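Local atomic coordinates of glycosaminoglycan xylosylkinase (Hydra vulgaris, PDB entry 5XOM), a protein that probably transfers phosphate from a nucleoside triphosphate to xylose in the linker of proteoglycan glycosaminoglycan chains, as a secretory-pathway kinase of the Fam20 family. Residues K81-Y89 / E163-L172; S267-N275 / L364-Q372. One frame throughout, in Å; residues are numbered along the deposited sequence.

Contact 1: K81-Y89 / E163-L172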
loop_
_atom_site.group_PDB
_atom_site.type_symbol
_atom_site.label_atom_id
_atom_site.label_comp_id
_atom_site.label_asym_id
_atom_site.label_seq_id
_atom_site.Cartn_x
_atom_site.Cartn_y
_atom_site.Cartn_z
ATOM N N LYS A 81 1.745 -24.503 4.864
ATOM C CA LYS A 81 1.492 -25.933 4.980
ATOM C C LYS A 81 0.039 -26.259 4.652
ATOM O O LYS A 81 -0.884 -25.554 5.068
ATOM C CB LYS A 81 1.829 -26.408 6.397
ATOM C CG LYS A 81 1.521 -27.875 6.671
ATOM C CD LYS A 81 1.918 -28.274 8.089
ATOM C CE LYS A 81 1.650 -29.751 8.344
ATOM N NZ LYS A 81 0.193 -30.073 8.322
ATOM N N ILE A 82 -0.160 -27.343 3.909
ATOM C CA ILE A 82 -1.495 -27.829 3.577
ATOM C C ILE A 82 -1.980 -28.728 4.709
ATOM O O ILE A 82 -1.356 -29.751 5.012
ATOM C CB ILE A 82 -1.488 -28.580 2.239
ATOM C CG1 ILE A 82 -1.088 -27.633 1.104
ATOM C CG2 ILE A 82 -2.849 -29.226 1.971
ATOM C CD1 ILE A 82 -0.810 -28.345 -0.210
ATOM N N THR A 83 -3.108 -28.366 5.321
ATOM C CA THR A 83 -3.629 -29.145 6.434
ATOM C C THR A 83 -4.797 -30.040 6.054
ATOM O O THR A 83 -5.063 -31.009 6.769
ATOM C CB THR A 83 -4.056 -28.223 7.588
ATOM O OG1 THR A 83 -5.150 -27.402 7.170
ATOM C CG2 THR A 83 -2.900 -27.337 8.022
ATOM N N GLN A 84 -5.485 -29.755 4.949
ATOM C CA GLN A 84 -6.569 -30.598 4.458
ATOM C C GLN A 84 -6.594 -30.511 2.940
ATOM O O GLN A 84 -6.162 -29.514 2.360
ATOM C CB GLN A 84 -7.947 -30.178 4.999
ATOM C CG GLN A 84 -8.029 -29.920 6.494
ATOM C CD GLN A 84 -7.930 -31.191 7.311
ATOM O OE1 GLN A 84 -8.061 -32.298 6.782
ATOM N NE2 GLN A 84 -7.683 -31.041 8.608
ATOM N N ALA A 85 -7.119 -31.559 2.304
ATOM C CA ALA A 85 -7.280 -31.570 0.857
ATOM C C ALA A 85 -8.508 -32.392 0.492
ATOM O O ALA A 85 -8.720 -33.473 1.043
ATOM C CB ALA A 85 -6.038 -32.142 0.156
ATOM N N THR A 86 -9.318 -31.870 -0.430
ATOM C CA THR A 86 -10.501 -32.585 -0.892
ATOM C C THR A 86 -10.830 -32.184 -2.324
ATOM O O THR A 86 -10.105 -31.420 -2.966
ATOM C CB THR A 86 -11.698 -32.338 0.031
ATOM O OG1 THR A 86 -12.798 -33.154 -0.398
ATOM C CG2 THR A 86 -12.107 -30.882 0.003
ATOM N N THR A 87 -11.938 -32.729 -2.823
ATOM C CA THR A 87 -12.421 -32.463 -4.167
ATOM C C THR A 87 -13.926 -32.705 -4.178
ATOM O O THR A 87 -14.464 -33.380 -3.297
ATOM C CB THR A 87 -11.714 -33.353 -5.195
ATOM O OG1 THR A 87 -11.941 -32.841 -6.509
ATOM C CG2 THR A 87 -12.237 -34.792 -5.115
ATOM N N GLY A 88 -14.614 -32.139 -5.175
ATOM C CA GLY A 88 -16.060 -32.096 -5.179
ATOM C C GLY A 88 -16.696 -32.781 -6.382
ATOM O O GLY A 88 -16.049 -33.054 -7.400
ATOM N N TYR A 89 -18.002 -33.031 -6.254
ATOM C CA TYR A 89 -18.792 -33.617 -7.330
ATOM C C TYR A 89 -19.331 -32.563 -8.283
ATOM O O TYR A 89 -19.670 -32.885 -9.428
ATOM C CB TYR A 89 -19.969 -34.421 -6.764
ATOM C CG TYR A 89 -19.599 -35.730 -6.096
ATOM C CD1 TYR A 89 -19.491 -36.903 -6.835
ATOM C CD2 TYR A 89 -19.386 -35.799 -4.724
ATOM C CE1 TYR A 89 -19.165 -38.108 -6.228
ATOM C CE2 TYR A 89 -19.059 -36.996 -4.107
ATOM C CZ TYR A 89 -18.950 -38.148 -4.863
ATOM O OH TYR A 89 -18.624 -39.340 -4.250
ATOM N N GLU A 163 2.558 -33.956 0.928
ATOM C CA GLU A 163 1.703 -32.848 1.338
ATOM C C GLU A 163 0.212 -33.106 1.194
ATOM O O GLU A 163 -0.563 -32.565 1.982
ATOM C CB GLU A 163 2.035 -31.588 0.532
ATOM C CG GLU A 163 3.468 -31.115 0.617
ATOM C CD GLU A 163 3.680 -29.826 -0.160
ATOM O OE1 GLU A 163 3.334 -28.746 0.368
ATOM O OE2 GLU A 163 4.175 -29.887 -1.305
ATOM N N VAL A 164 -0.219 -33.890 0.213
ATOM C CA VAL A 164 -1.640 -34.060 -0.068
ATOM C C VAL A 164 -2.177 -35.375 0.486
ATOM O O VAL A 164 -3.164 -35.385 1.222
ATOM C CB VAL A 164 -1.905 -33.937 -1.584
ATOM C CG1 VAL A 164 -3.345 -34.297 -1.900
ATOM C CG2 VAL A 164 -1.600 -32.525 -2.047
ATOM N N LEU A 165 -1.542 -36.495 0.141
ATOM C CA LEU A 165 -2.064 -37.793 0.565
ATOM C C LEU A 165 -2.266 -37.934 2.072
ATOM O O LEU A 165 -3.316 -38.466 2.469
ATOM C CB LEU A 165 -1.160 -38.921 0.045
ATOM C CG LEU A 165 -1.267 -39.266 -1.437
ATOM C CD1 LEU A 165 -0.387 -40.469 -1.764
ATOM C CD2 LEU A 165 -2.716 -39.540 -1.815
ATOM N N PRO A 166 -1.359 -37.495 2.952
ATOM C CA PRO A 166 -1.602 -37.705 4.390
ATOM C C PRO A 166 -2.714 -36.845 4.978
ATOM O O PRO A 166 -3.045 -37.033 6.155
ATOM C CB PRO A 166 -0.247 -37.372 5.042
ATOM C CG PRO A 166 0.567 -36.711 4.007
ATOM C CD PRO A 166 0.016 -37.035 2.673
ATOM N N VAL A 167 -3.326 -35.934 4.218
ATOM C CA VAL A 167 -4.405 -35.107 4.752
ATOM C C VAL A 167 -5.584 -35.103 3.792
ATOM O O VAL A 167 -6.510 -34.299 3.940
ATOM C CB VAL A 167 -3.947 -33.659 5.025
ATOM C CG1 VAL A 167 -2.831 -33.617 6.063
ATOM C CG2 VAL A 167 -3.525 -32.970 3.729
ATOM N N ALA A 168 -5.572 -36.006 2.816
ATOM C CA ALA A 168 -6.605 -36.005 1.791
ATOM C C ALA A 168 -7.864 -36.673 2.318
ATOM O O ALA A 168 -7.804 -37.761 2.896
ATOM C CB ALA A 168 -6.119 -36.733 0.537
ATOM N N ALA A 169 -9.008 -36.039 2.091
ATOM C CA ALA A 169 -10.264 -36.702 2.387
ATOM C C ALA A 169 -10.468 -37.883 1.447
ATOM O O ALA A 169 -9.930 -37.921 0.336
ATOM C CB ALA A 169 -11.436 -35.731 2.265
ATOM N N LYS A 170 -11.268 -38.855 1.903
ATOM C CA LYS A 170 -11.514 -40.029 1.079
ATOM C C LYS A 170 -12.026 -39.684 -0.308
ATOM O O LYS A 170 -11.671 -40.352 -1.284
ATOM C CB LYS A 170 -12.542 -40.964 1.696
ATOM C CG LYS A 170 -12.113 -42.375 1.611
ATOM C CD LYS A 170 -13.396 -43.131 1.520
ATOM C CE LYS A 170 -13.117 -44.600 1.489
ATOM N NZ LYS A 170 -14.428 -45.219 1.369
ATOM N N LYS A 171 -12.865 -38.656 -0.416
ATOM C CA LYS A 171 -13.430 -38.303 -1.709
ATOM C C LYS A 171 -12.337 -38.052 -2.735
ATOM O O LYS A 171 -12.475 -38.426 -3.906
ATOM C CB LYS A 171 -14.323 -37.072 -1.581
ATOM C CG LYS A 171 -15.649 -37.165 -2.306
ATOM C CD LYS A 171 -16.383 -35.838 -2.205
ATOM C CE LYS A 171 -16.409 -35.311 -0.778
ATOM N NZ LYS A 171 -17.119 -34.003 -0.699
ATOM N N LEU A 172 -11.238 -37.438 -2.309
ATOM C CA LEU A 172 -10.119 -37.161 -3.194
ATOM C C LEU A 172 -9.146 -38.334 -3.259
ATOM O O LEU A 172 -8.719 -38.724 -4.352
ATOM C CB LEU A 172 -9.397 -35.890 -2.732
ATOM C CG LEU A 172 -8.014 -35.603 -3.315
ATOM C CD1 LEU A 172 -8.115 -35.293 -4.797
ATOM C CD2 LEU A 172 -7.350 -34.444 -2.583
HETATM O O HOH W 1 2.305 -28.613 2.888
HETATM O O HOH W 2 0.341 -31.665 4.193
HETATM O O HOH W 3 -9.367 -33.517 4.792
#
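A85 turns its methyl group into a hollow formed by L172 and V164, with CB 3.8 Å from L172 CD2; a small side chain suits this place, where the two backbones come close enough to bond. A169 N gives a nearly straight bond to A85 O, 2.8 Å long and arriving almost end-on to the carbonyl. The bond from A85 N to V167 O is longer and more bent, and its donor lies well above the carbonyl plane. These two backbone bonds of A85 make a single beta bridge with A168 along the outer edge of the antiparallel sheet, where strand 82-86 has strand 96-100 as its other neighbour; the link between helices 160-164 and 170-173 supplies the second partner without forming a full strand. V167 O is also reached by a water that donates to Q84 OE1; the glutamine chain, bent at chi2 (-71°), brings its amide back over the contact although CB starts away from it. V167 itself lies against the backbone of T83, its CB 3.4 Å from T83 O, while the side chains of V167 and I82 cross at about a right angle, CG2 to CG2. At the start of the strand two waters bridge the segments: one accepts from I82 N and donates to E163 OE1, which also forms a salt bridge with R156, and another joins I82 O to E163 O. At the far end T87 places CG2 between its backbone N and carbonyl carbon (OG1 chi1 -165°), which brings that methyl to 3.7 Å from L172 CA and turns OG1 to K95 O. Beyond it, the aliphatic part of K171 runs obliquely past the poorly ordered ring of Y89, K171 CD lying 3.5 Å from Y89 CE2.

Contact 2: S267-N275 / L364-Q372; sequences SIFDFLIGN and LDRRLLLVQ
R367, a buried arginine, reaches across to the end of the opposing helix and gives its NH1 to L272 O, a bond of 3.0 Å with an angle of 158° at the hydrogen. The oxygen lies in the guanidinium plane, but the donor stands above the plane of the carbonyl. An extended chain from CG to NE carries the group there, and NE forms a salt bridge with D307, a second hold on it. With an alanine here, L272 O would probably lose this donor and D307 one of its two arginine partners, the other being R366. Helix 267-273 stops in a Schellman motif, N275 N bonding to D270 O and G274 N weakly to F271 O; at the positive phi of G274 a CB would be jammed against the carbonyl oxygen of I273, which calls for glycine. The two helices run in roughly opposite directions but clearly inclined, 143° between their axes. L272 is a knob in a hole made by L364, R367, L368 and V371, its CD2 3.6 Å from L368 N. F271, with CG anti to its backbone N (chi1 170°), swings its ring over to the other helix and meets it edge first: CE2 is 3.3 Å from R367 O, and CZ touches L370 CD1. V371 CG2 packs obliquely on the same ring, 3.5 Å from F271 CD2, its beta-branched side chain also meeting I268. Around this pair, in the predominantly helical part of the kinase-like fold, helix 323-334 borders I268, L368 and V371, helix 339-347 lies on L364 and L368, and helix 132-144 packs against F269 and I273.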
loop_
_atom_site.group_PDB
_atom_site.type_symbol
_atom_site.label_atom_id
_atom_site.label_comp_id
_atom_site.label_asym_id
_atom_site.label_seq_id
_atom_site.Cartn_x
_atom_site.Cartn_y
_atom_site.Cartn_z
ATOM N N SER A 267 -15.367 -7.933 -20.652
ATOM C CA SER A 267 -15.259 -8.454 -22.011
ATOM C C SER A 267 -13.932 -8.061 -22.647
ATOM O O SER A 267 -13.362 -8.837 -23.421
ATOM C CB SER A 267 -16.426 -7.962 -22.868
ATOM O OG SER A 267 -16.245 -6.612 -23.257
ATOM N N ILE A 268 -13.413 -6.879 -22.309
ATOM C CA ILE A 268 -12.087 -6.482 -22.768
ATOM C C ILE A 268 -11.024 -7.367 -22.131
ATOM O O ILE A 268 -10.106 -7.853 -22.805
ATOM C CB ILE A 268 -11.843 -4.994 -22.456
ATOM C CG1 ILE A 268 -12.705 -4.111 -23.361
ATOM C CG2 ILE A 268 -10.362 -4.640 -22.588
ATOM C CD1 ILE A 268 -12.757 -2.665 -22.918
ATOM N N PHE A 269 -11.138 -7.595 -20.820
ATOM C CA PHE A 269 -10.185 -8.451 -20.125
ATOM C C PHE A 269 -10.241 -9.878 -20.661
ATOM O O PHE A 269 -9.203 -10.495 -20.917
ATOM C CB PHE A 269 -10.477 -8.399 -18.624
ATOM C CG PHE A 269 -9.703 -9.391 -17.792
ATOM C CD1 PHE A 269 -8.394 -9.128 -17.411
ATOM C CD2 PHE A 269 -10.310 -10.555 -17.330
ATOM C CE1 PHE A 269 -7.685 -10.018 -16.623
ATOM C CE2 PHE A 269 -9.604 -11.458 -16.528
ATOM C CZ PHE A 269 -8.286 -11.182 -16.177
ATOM N N ASP A 270 -11.450 -10.405 -20.869
ATOM C CA ASP A 270 -11.585 -11.759 -21.400
ATOM C C ASP A 270 -11.081 -11.858 -22.832
ATOM O O ASP A 270 -10.541 -12.899 -23.230
ATOM C CB ASP A 270 -13.040 -12.218 -21.312
ATOM C CG ASP A 270 -13.419 -12.691 -19.916
ATOM O OD1 ASP A 270 -12.508 -13.106 -19.155
ATOM O OD2 ASP A 270 -14.618 -12.654 -19.575
ATOM N N PHE A 271 -11.261 -10.797 -23.617
ATOM C CA PHE A 271 -10.775 -10.798 -24.992
ATOM C C PHE A 271 -9.255 -10.842 -25.041
ATOM O O PHE A 271 -8.682 -11.539 -25.889
ATOM C CB PHE A 271 -11.306 -9.581 -25.744
ATOM C CG PHE A 271 -10.666 -9.373 -27.091
ATOM C CD1 PHE A 271 -10.922 -10.235 -28.148
ATOM C CD2 PHE A 271 -9.771 -8.339 -27.285
ATOM C CE1 PHE A 271 -10.313 -10.034 -29.393
ATOM C CE2 PHE A 271 -9.160 -8.145 -28.517
ATOM C CZ PHE A 271 -9.428 -8.986 -29.566
ATOM N N LEU A 272 -8.575 -10.101 -24.154
ATOM C CA LEU A 272 -7.112 -10.108 -24.174
ATOM C C LEU A 272 -6.545 -11.476 -23.814
ATOM O O LEU A 272 -5.529 -11.895 -24.378
ATOM C CB LEU A 272 -6.535 -9.043 -23.240
ATOM C CG LEU A 272 -6.976 -7.604 -23.483
ATOM C CD1 LEU A 272 -6.782 -6.777 -22.213
ATOM C CD2 LEU A 272 -6.220 -7.023 -24.684
ATOM N N ILE A 273 -7.171 -12.185 -22.868
ATOM C CA ILE A 273 -6.645 -13.485 -22.459
ATOM C C ILE A 273 -7.226 -14.637 -23.268
ATOM O O ILE A 273 -6.740 -15.773 -23.140
ATOM C CB ILE A 273 -6.863 -13.726 -20.950
ATOM C CG1 ILE A 273 -8.351 -13.865 -20.617
ATOM C CG2 ILE A 273 -6.214 -12.600 -20.141
ATOM C CD1 ILE A 273 -8.618 -14.150 -19.141
ATOM N N GLY A 274 -8.219 -14.382 -24.115
ATOM C CA GLY A 274 -8.807 -15.435 -24.921
ATOM C C GLY A 274 -9.811 -16.299 -24.187
ATOM O O GLY A 274 -9.979 -17.469 -24.540
ATOM N N ASN A 275 -10.490 -15.751 -23.175
ATOM C CA ASN A 275 -11.489 -16.484 -22.400
ATOM C C ASN A 275 -12.850 -16.269 -23.050
ATOM O O ASN A 275 -13.491 -15.231 -22.861
ATOM C CB ASN A 275 -11.493 -16.025 -20.944
ATOM C CG ASN A 275 -12.622 -16.656 -20.129
ATOM O OD1 ASN A 275 -13.088 -16.087 -19.141
ATOM N ND2 ASN A 275 -13.046 -17.844 -20.520
ATOM N N LEU A 364 -1.241 -10.748 -26.548
ATOM C CA LEU A 364 -1.755 -9.670 -25.700
ATOM C C LEU A 364 -1.604 -8.309 -26.371
ATOM O O LEU A 364 -2.557 -7.526 -26.439
ATOM C CB LEU A 364 -1.006 -9.674 -24.371
ATOM C CG LEU A 364 -1.444 -10.732 -23.376
ATOM C CD1 LEU A 364 -0.541 -10.670 -22.172
ATOM C CD2 LEU A 364 -2.911 -10.539 -22.992
ATOM N N ASP A 365 -0.395 -8.001 -26.850
ATOM C CA ASP A 365 -0.159 -6.706 -27.479
ATOM C C ASP A 365 -0.971 -6.564 -28.753
ATOM O O ASP A 365 -1.500 -5.482 -29.042
ATOM C CB ASP A 365 1.330 -6.525 -27.773
ATOM C CG ASP A 365 2.175 -6.589 -26.522
ATOM O OD1 ASP A 365 3.346 -7.017 -26.617
ATOM O OD2 ASP A 365 1.681 -6.212 -25.441
ATOM N N ARG A 366 -1.074 -7.642 -29.535
ATOM C CA ARG A 366 -1.907 -7.607 -30.733
ATOM C C ARG A 366 -3.363 -7.332 -30.382
ATOM O O ARG A 366 -4.026 -6.518 -31.034
ATOM C CB ARG A 366 -1.777 -8.923 -31.502
ATOM C CG ARG A 366 -2.520 -8.939 -32.830
ATOM C CD ARG A 366 -2.260 -10.236 -33.600
ATOM N NE ARG A 366 -2.837 -11.377 -32.902
ATOM C CZ ARG A 366 -2.122 -12.337 -32.324
ATOM N NH1 ARG A 366 -0.797 -12.299 -32.377
ATOM N NH2 ARG A 366 -2.733 -13.330 -31.691
ATOM N N ARG A 367 -3.874 -7.992 -29.345
ATOM C CA ARG A 367 -5.284 -7.837 -29.014
ATOM C C ARG A 367 -5.577 -6.484 -28.379
ATOM O O ARG A 367 -6.700 -5.980 -28.495
ATOM C CB ARG A 367 -5.718 -8.970 -28.093
ATOM C CG ARG A 367 -5.801 -10.312 -28.795
ATOM C CD ARG A 367 -5.788 -11.458 -27.809
ATOM N NE ARG A 367 -5.529 -12.717 -28.497
ATOM C CZ ARG A 367 -5.184 -13.847 -27.886
ATOM N NH1 ARG A 367 -5.056 -13.877 -26.567
ATOM N NH2 ARG A 367 -4.963 -14.947 -28.598
ATOM N N LEU A 368 -4.585 -5.873 -27.728
ATOM C CA LEU A 368 -4.785 -4.534 -27.188
ATOM C C LEU A 368 -5.042 -3.532 -28.305
ATOM O O LEU A 368 -5.934 -2.682 -28.192
ATOM C CB LEU A 368 -3.576 -4.125 -26.345
ATOM C CG LEU A 368 -3.542 -2.702 -25.779
ATOM C CD1 LEU A 368 -4.798 -2.406 -24.977
ATOM C CD2 LEU A 368 -2.305 -2.504 -24.920
ATOM N N LEU A 369 -4.306 -3.645 -29.417
ATOM C CA LEU A 369 -4.575 -2.782 -30.563
ATOM C C LEU A 369 -5.955 -3.051 -31.150
ATOM O O LEU A 369 -6.632 -2.125 -31.610
ATOM C CB LEU A 369 -3.504 -2.949 -31.638
ATOM C CG LEU A 369 -2.103 -2.470 -31.267
ATOM C CD1 LEU A 369 -1.163 -2.652 -32.447
ATOM C CD2 LEU A 369 -2.135 -1.016 -30.810
ATOM N N LEU A 370 -6.372 -4.320 -31.187
ATOM C CA LEU A 370 -7.708 -4.627 -31.681
ATOM C C LEU A 370 -8.786 -4.031 -30.779
ATOM O O LEU A 370 -9.861 -3.659 -31.264
ATOM C CB LEU A 370 -7.887 -6.140 -31.814
ATOM C CG LEU A 370 -6.940 -6.874 -32.773
ATOM C CD1 LEU A 370 -7.113 -8.385 -32.650
ATOM C CD2 LEU A 370 -7.159 -6.405 -34.221
ATOM N N VAL A 371 -8.522 -3.933 -29.471
ATOM C CA VAL A 371 -9.454 -3.262 -28.566
ATOM C C VAL A 371 -9.536 -1.779 -28.897
ATOM O O VAL A 371 -10.628 -1.206 -28.999
ATOM C CB VAL A 371 -9.026 -3.482 -27.105
ATOM C CG1 VAL A 371 -9.789 -2.546 -26.174
ATOM C CG2 VAL A 371 -9.258 -4.913 -26.698
ATOM N N GLN A 372 -8.379 -1.143 -29.083
ATOM C CA GLN A 372 -8.346 0.268 -29.449
ATOM C C GLN A 372 -9.128 0.520 -30.734
ATOM O O GLN A 372 -9.876 1.500 -30.832
ATOM C CB GLN A 372 -6.896 0.728 -29.577
ATOM C CG GLN A 372 -6.715 2.188 -29.960
ATOM C CD GLN A 372 -5.251 2.603 -29.954
ATOM O OE1 GLN A 372 -4.873 3.608 -29.346
ATOM N NE2 GLN A 372 -4.421 1.836 -30.650
#

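How the contacts relate
From the N terminus, the chain first lays down strand 82-86, passes through the strands 96-100 and 106-112, helix 132-144 and strand 153-159, and returns at 163-172, where contact 1 closes a loop of 73 intervening residues at the sheet's edge. Only later does helix 259-273 open contact 2, which helix 358-382 closes after 88 residues. The two loops therefore follow in series, neither nesting nor crossing. The centres of contact 1 and contact 2 lie about 37 Å apart, on opposite sides of the chain's centre. The nearest atoms of contact 1 and contact 2 are about 20 Å apart. Contact 1 ties the sheet to the segment following strand 153-159; contact 2 joins two helices of the Fam20 C-terminal kinase region.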